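Local coordinates for effector protein HopAB2 (Pseudomonas syringae, PDB 2FD4), which suppresses programmed cell death and immunity in susceptible plants as a secreted virulence effector, its C-terminal domain being an E3 ubiquitin ligase resembling RING-finger and U-box ligases in fold, at residues A11-Q16 and N112-A117; H45-G50 and H101-E106. All coordinates share one frame; numbering follows the deposited sequence.

Contact 1 (A11-Q16 and N112-A117)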
loop_
_atom_site.group_PDB
_atom_site.type_symbol
_atom_site.label_atom_id
_atom_site.label_comp_id
_atom_site.label_asym_id
_atom_site.label_seq_id
_atom_site.Cartn_x
_atom_site.Cartn_y
_atom_site.Cartn_z
ATOM N N ALA A 11 -8.954 -0.970 2.297
ATOM C CA ALA A 11 -8.332 -2.121 1.616
ATOM C C ALA A 11 -9.150 -2.611 0.382
ATOM O O ALA A 11 -8.583 -3.240 -0.566
ATOM C CB ALA A 11 -8.084 -3.271 2.573
ATOM N N SER A 12 -10.467 -2.380 0.389
ATOM C CA SER A 12 -11.311 -2.732 -0.759
ATOM C C SER A 12 -10.957 -1.913 -2.046
ATOM O O SER A 12 -11.371 -2.258 -3.141
ATOM C CB SER A 12 -12.789 -2.602 -0.443
ATOM O OG SER A 12 -13.164 -1.226 -0.378
ATOM N N GLN A 13 -10.158 -0.863 -1.914
ATOM C CA GLN A 13 -9.692 -0.108 -3.103
ATOM C C GLN A 13 -8.458 -0.672 -3.811
ATOM O O GLN A 13 -8.048 -0.193 -4.877
ATOM C CB GLN A 13 -9.426 1.332 -2.702
ATOM C CG GLN A 13 -10.683 2.054 -2.375
ATOM C CD GLN A 13 -10.459 3.494 -2.018
ATOM O OE1 GLN A 13 -9.974 4.272 -2.847
ATOM N NE2 GLN A 13 -10.813 3.875 -0.789
ATOM N N PHE A 14 -7.861 -1.701 -3.236
ATOM C CA PHE A 14 -6.628 -2.297 -3.743
ATOM C C PHE A 14 -6.692 -2.549 -5.220
ATOM O O PHE A 14 -5.808 -2.140 -5.939
ATOM C CB PHE A 14 -6.341 -3.570 -2.986
ATOM C CG PHE A 14 -5.070 -4.252 -3.373
ATOM C CD1 PHE A 14 -3.841 -3.616 -3.175
ATOM C CD2 PHE A 14 -5.080 -5.536 -3.891
ATOM C CE1 PHE A 14 -2.696 -4.194 -3.488
ATOM C CE2 PHE A 14 -3.920 -6.155 -4.186
ATOM C CZ PHE A 14 -2.701 -5.508 -3.970
ATOM N N SER A 15 -7.736 -3.219 -5.690
ATOM C CA SER A 15 -7.868 -3.574 -7.130
ATOM C C SER A 15 -8.076 -2.435 -8.137
ATOM O O SER A 15 -8.014 -2.674 -9.333
ATOM C CB SER A 15 -9.005 -4.571 -7.307
ATOM O OG SER A 15 -8.654 -5.739 -6.676
ATOM N N GLN A 16 -8.402 -1.259 -7.634
ATOM C CA GLN A 16 -8.595 -0.062 -8.421
ATOM C C GLN A 16 -7.408 0.843 -8.491
ATOM O O GLN A 16 -7.449 1.893 -9.116
ATOM C CB GLN A 16 -9.749 0.715 -7.805
ATOM C CG GLN A 16 -10.983 -0.106 -7.734
ATOM C CD GLN A 16 -12.023 0.396 -6.810
ATOM O OE1 GLN A 16 -11.811 0.582 -5.621
ATOM N NE2 GLN A 16 -13.240 0.551 -7.363
ATOM N N ASN A 112 -8.829 9.586 -0.002
ATOM C CA ASN A 112 -7.671 9.941 -0.833
ATOM C C ASN A 112 -6.591 8.850 -0.999
ATOM O O ASN A 112 -5.551 9.081 -1.614
ATOM C CB ASN A 112 -7.016 11.227 -0.303
ATOM C CG ASN A 112 -6.299 11.039 1.051
ATOM O OD1 ASN A 112 -6.460 10.025 1.740
ATOM N ND2 ASN A 112 -5.497 12.047 1.430
ATOM N N ILE A 113 -6.823 7.626 -0.506
ATOM C CA ILE A 113 -5.732 6.620 -0.526
ATOM C C ILE A 113 -5.250 6.344 -1.970
ATOM O O ILE A 113 -4.056 6.125 -2.224
ATOM C CB ILE A 113 -6.192 5.304 0.180
ATOM C CG1 ILE A 113 -5.059 4.283 0.209
ATOM C CG2 ILE A 113 -7.396 4.732 -0.484
ATOM C CD1 ILE A 113 -3.875 4.710 0.982
ATOM N N ALA A 114 -6.156 6.429 -2.935
ATOM C CA ALA A 114 -5.804 6.046 -4.310
ATOM C C ALA A 114 -4.852 7.075 -4.951
ATOM O O ALA A 114 -4.175 6.752 -5.915
ATOM C CB ALA A 114 -7.009 5.896 -5.137
ATOM N N LYS A 115 -4.782 8.260 -4.356
ATOM C CA LYS A 115 -3.852 9.325 -4.787
ATOM C C LYS A 115 -2.440 9.063 -4.254
ATOM O O LYS A 115 -1.437 9.669 -4.760
ATOM C CB LYS A 115 -4.343 10.681 -4.284
ATOM C CG LYS A 115 -5.713 11.087 -4.783
ATOM C CD LYS A 115 -6.121 12.462 -4.267
ATOM C CE LYS A 115 -7.673 12.634 -4.326
ATOM N NZ LYS A 115 -8.130 13.964 -3.773
ATOM N N TYR A 116 -2.339 8.170 -3.267
ATOM C CA TYR A 116 -1.067 7.879 -2.688
ATOM C C TYR A 116 -0.589 6.483 -2.935
ATOM O O TYR A 116 0.608 6.297 -2.876
ATOM C CB TYR A 116 -1.105 8.069 -1.156
ATOM C CG TYR A 116 -1.182 9.482 -0.641
ATOM C CD1 TYR A 116 -0.044 10.121 -0.181
ATOM C CD2 TYR A 116 -2.394 10.123 -0.462
ATOM C CE1 TYR A 116 -0.084 11.346 0.330
ATOM C CE2 TYR A 116 -2.454 11.387 0.095
ATOM C CZ TYR A 116 -1.267 11.985 0.483
ATOM O OH TYR A 116 -1.231 13.225 1.038
ATOM N N ALA A 117 -1.493 5.502 -3.092
ATOM C CA ALA A 117 -1.112 4.069 -3.086
ATOM C C ALA A 117 -1.064 3.488 -4.505
ATOM O O ALA A 117 -1.915 3.806 -5.345
ATOM C CB ALA A 117 -2.040 3.255 -2.217
HETATM O O HOH W 1 -9.147 6.775 -2.704
#

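Contact 2 (H45-G50 and H101-E106)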
loop_
_atom_site.group_PDB
_atom_site.type_symbol
_atom_site.label_atom_id
_atom_site.label_comp_id
_atom_site.label_asym_id
_atom_site.label_seq_id
_atom_site.Cartn_x
_atom_site.Cartn_y
_atom_site.Cartn_z
ATOM N N HIS A 45 11.016 -5.194 3.757
ATOM C CA HIS A 45 10.084 -5.402 4.871
ATOM C C HIS A 45 8.999 -4.370 4.797
ATOM O O HIS A 45 9.211 -3.257 4.313
ATOM C CB HIS A 45 10.776 -5.310 6.236
ATOM C CG HIS A 45 11.505 -6.552 6.602
ATOM N ND1 HIS A 45 11.491 -7.102 7.873
ATOM C CD2 HIS A 45 12.251 -7.382 5.837
ATOM C CE1 HIS A 45 12.206 -8.209 7.866
ATOM N NE2 HIS A 45 12.683 -8.399 6.649
ATOM N N CYS A 46 7.821 -4.754 5.256
ATOM C CA CYS A 46 6.714 -3.832 5.277
ATOM C C CYS A 46 7.072 -2.785 6.303
ATOM O O CYS A 46 7.809 -3.024 7.249
ATOM C CB CYS A 46 5.432 -4.596 5.633
ATOM S SG CYS A 46 3.958 -3.636 6.040
ATOM N N LEU A 47 6.561 -1.580 6.111
ATOM C CA LEU A 47 6.676 -0.562 7.132
ATOM C C LEU A 47 6.149 -1.012 8.540
ATOM O O LEU A 47 6.620 -0.558 9.579
ATOM C CB LEU A 47 5.883 0.633 6.558
ATOM C CG LEU A 47 5.982 1.936 7.313
ATOM C CD1 LEU A 47 7.391 2.481 7.219
ATOM C CD2 LEU A 47 4.974 2.875 6.746
ATOM N N PHE A 48 5.183 -1.943 8.560
ATOM C CA PHE A 48 4.574 -2.405 9.819
ATOM C C PHE A 48 5.157 -3.760 10.218
ATOM O O PHE A 48 4.677 -4.396 11.162
ATOM C CB PHE A 48 3.051 -2.505 9.658
ATOM C CG PHE A 48 2.416 -1.186 9.285
ATOM C CD1 PHE A 48 2.159 -0.241 10.267
ATOM C CD2 PHE A 48 2.096 -0.901 7.972
ATOM C CE1 PHE A 48 1.600 0.990 9.933
ATOM C CE2 PHE A 48 1.525 0.290 7.630
ATOM C CZ PHE A 48 1.322 1.253 8.592
ATOM N N GLY A 49 6.161 -4.222 9.489
ATOM C CA GLY A 49 6.935 -5.394 9.964
ATOM C C GLY A 49 6.809 -6.604 9.069
ATOM O O GLY A 49 5.736 -6.887 8.499
ATOM N N GLY A 50 7.914 -7.312 8.888
ATOM C CA GLY A 50 7.866 -8.549 8.138
ATOM C C GLY A 50 8.158 -8.377 6.662
ATOM O O GLY A 50 8.013 -7.298 6.112
ATOM N N HIS A 101 -1.073 9.677 7.340
ATOM C CA HIS A 101 -0.042 8.970 6.627
ATOM C C HIS A 101 1.025 8.504 7.667
ATOM O O HIS A 101 1.460 9.238 8.531
ATOM C CB HIS A 101 0.493 9.916 5.567
ATOM C CG HIS A 101 1.562 9.316 4.715
ATOM N ND1 HIS A 101 1.507 9.281 3.338
ATOM C CD2 HIS A 101 2.766 8.814 5.061
ATOM C CE1 HIS A 101 2.606 8.712 2.881
ATOM N NE2 HIS A 101 3.401 8.443 3.906
ATOM N N PRO A 102 1.397 7.259 7.599
ATOM C CA PRO A 102 2.276 6.695 8.623
ATOM C C PRO A 102 3.667 7.338 8.685
ATOM O O PRO A 102 4.337 7.217 9.744
ATOM C CB PRO A 102 2.354 5.235 8.193
ATOM C CG PRO A 102 2.101 5.221 6.770
ATOM C CD PRO A 102 1.024 6.231 6.609
ATOM N N MET A 103 4.113 8.013 7.604
ATOM C CA MET A 103 5.368 8.792 7.656
ATOM C C MET A 103 5.254 10.322 7.683
ATOM O O MET A 103 6.039 10.940 8.342
ATOM C CB MET A 103 6.360 8.312 6.610
ATOM C CG MET A 103 6.801 6.841 6.963
ATOM S SD MET A 103 7.554 5.974 5.564
ATOM C CE MET A 103 8.849 7.124 5.085
ATOM N N THR A 104 4.326 10.921 6.930
ATOM C CA THR A 104 4.235 12.395 6.840
ATOM C C THR A 104 3.221 12.924 7.827
ATOM O O THR A 104 3.207 14.143 8.133
ATOM C CB THR A 104 3.801 12.833 5.481
ATOM O OG1 THR A 104 2.466 12.370 5.246
ATOM C CG2 THR A 104 4.723 12.248 4.431
ATOM N N ARG A 105 2.342 12.030 8.283
ATOM C CA ARG A 105 1.230 12.377 9.131
ATOM C C ARG A 105 0.177 13.289 8.510
ATOM O O ARG A 105 -0.695 13.779 9.200
ATOM C CB ARG A 105 1.706 12.969 10.434
ATOM C CG ARG A 105 2.565 12.044 11.219
ATOM C CD ARG A 105 2.728 12.577 12.640
ATOM N NE ARG A 105 1.422 12.780 13.302
ATOM C CZ ARG A 105 1.239 13.412 14.464
ATOM N NH1 ARG A 105 2.264 13.908 15.137
ATOM N NH2 ARG A 105 0.015 13.549 14.958
ATOM N N GLU A 106 0.183 13.414 7.186
ATOM C CA GLU A 106 -0.861 14.147 6.502
ATOM C C GLU A 106 -2.089 13.263 6.442
ATOM O O GLU A 106 -1.971 12.032 6.440
ATOM C CB GLU A 106 -0.412 14.563 5.107
ATOM C CG GLU A 106 0.902 15.378 5.103
ATOM C CD GLU A 106 0.838 16.658 5.946
ATOM O OE1 GLU A 106 -0.277 17.209 6.115
ATOM O OE2 GLU A 106 1.911 17.140 6.434
#

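Contact 1 (A11-Q16 and N112-A117)
Ile113 is where the short helix of 112-117 meets the 3-10 turn of 11-16, and the evidence is a single methyl. With CG1 anti to its backbone N (chi1 -178°), the end of the side chain leads away from 11-16, and CG2 is left facing Gln13. The Ile113 side chain also touches Leu64, Met88 and Leu91. CG2 lies over one face of the Gln13 amide, displaced toward its polar end and 3.5 Å from both Gln13 OE1 and Gln13 NE2. The Gln13 chain, extended beyond CG, reaches across rather than running alongside. Its NE2 donates to the backbone carbonyls of Ala110 and Pro9, two bonds that would restrain rotation of the amide and tell NE2 from OE1.

At Ala114 the contact becomes mainly water-mediated. CB is 4.1 Å from Gln13 OE1, a loose approach, but one water lies 2.6 Å from Gln13 OE1 and 3.0 Å from Ala114 N, accepting from that amide and bridging the segments. No direct hydrogen bond joins them.

Further on, the carbonyl O of Ile113 accepts from Tyr116 N at 2.9 Å and from Ala117 N at 2.8 Å, closing the turn as the chain enters strand 117-121. Gln13 and one water thus connect the 3-10 segment before strand 18-21 to the helix leading into strand 117-121, at the edge of the core of this U-box-like ligase domain.

Contact 2 (H45-G50 and H101-E106)
Leu47 reaches from one surface loop to the other and makes two of the three side-chain contacts with Pro102 and Met103. Its CB points toward 101-106, and CG, anti to the backbone N (chi1 -171°), carries the fork onward. The branches then divide. CD2 meets the proline ring, 3.7 Å from Pro102 CG and 3.8 Å from Pro102 CB, while CD1 stands 3.9 Å from Met103 SD. The leucine tip thus straddles two successive residues and crosses each obliquely; all of these contacts are apolar.

Phe48 adds the third approach. The end of its ring comes closer than its CB direction suggests: Phe48 CZ is 4.1 Å from Pro102 CB, the carbon that CD2 of Leu47 also touches. Pro102 therefore lies against both neighbours, and the Phe48 side chain meets it at about a right angle.

Each loop is folded locally. Cys46 to Gly49 form a type I turn, with Gly49 N 3.0 Å from Cys46 O, and Cys46 SG accepts from Phe48 N at 3.3 Å in a nearly straight bond (166°). In the other loop Arg105 N lies 2.9 Å from His101 O, and Thr104 OG1 takes the N-H of Glu106 in an ST turn.

Helix 88-97 backs the pair: Phe94 touches Phe48, the ring planes about 40° apart, and also Pro102, while Leu91 packs on both. Phe48, Phe94 and Pro102 are the inferred E2-binding residues. Two loops flanking a helix, with an apolar patch exposed between them, are characteristic of the E2-docking surface of RING and U-box ligases.

In the fold
From the N terminus, the chain runs through 11-16 and strand 18-21 before reaching 45-50, the first half of contact 2. Strands 61-65 and 83-87 and helix 88-97 follow, and 101-106 then returns to close contact 2. Only after this does 112-117 close contact 1, so the shorter loop lies wholly within the longer one and the two do not cross. Their centres are 15 Å apart, on opposite sides of the chain's centre. Contact 1 ties the N-terminal turn to the entry of strand 117-121; contact 2 joins the loops that carry two of the inferred E2-binding residues. Tyr116 CD1 packs 3.9 Å from His101 ND1, linking them directly.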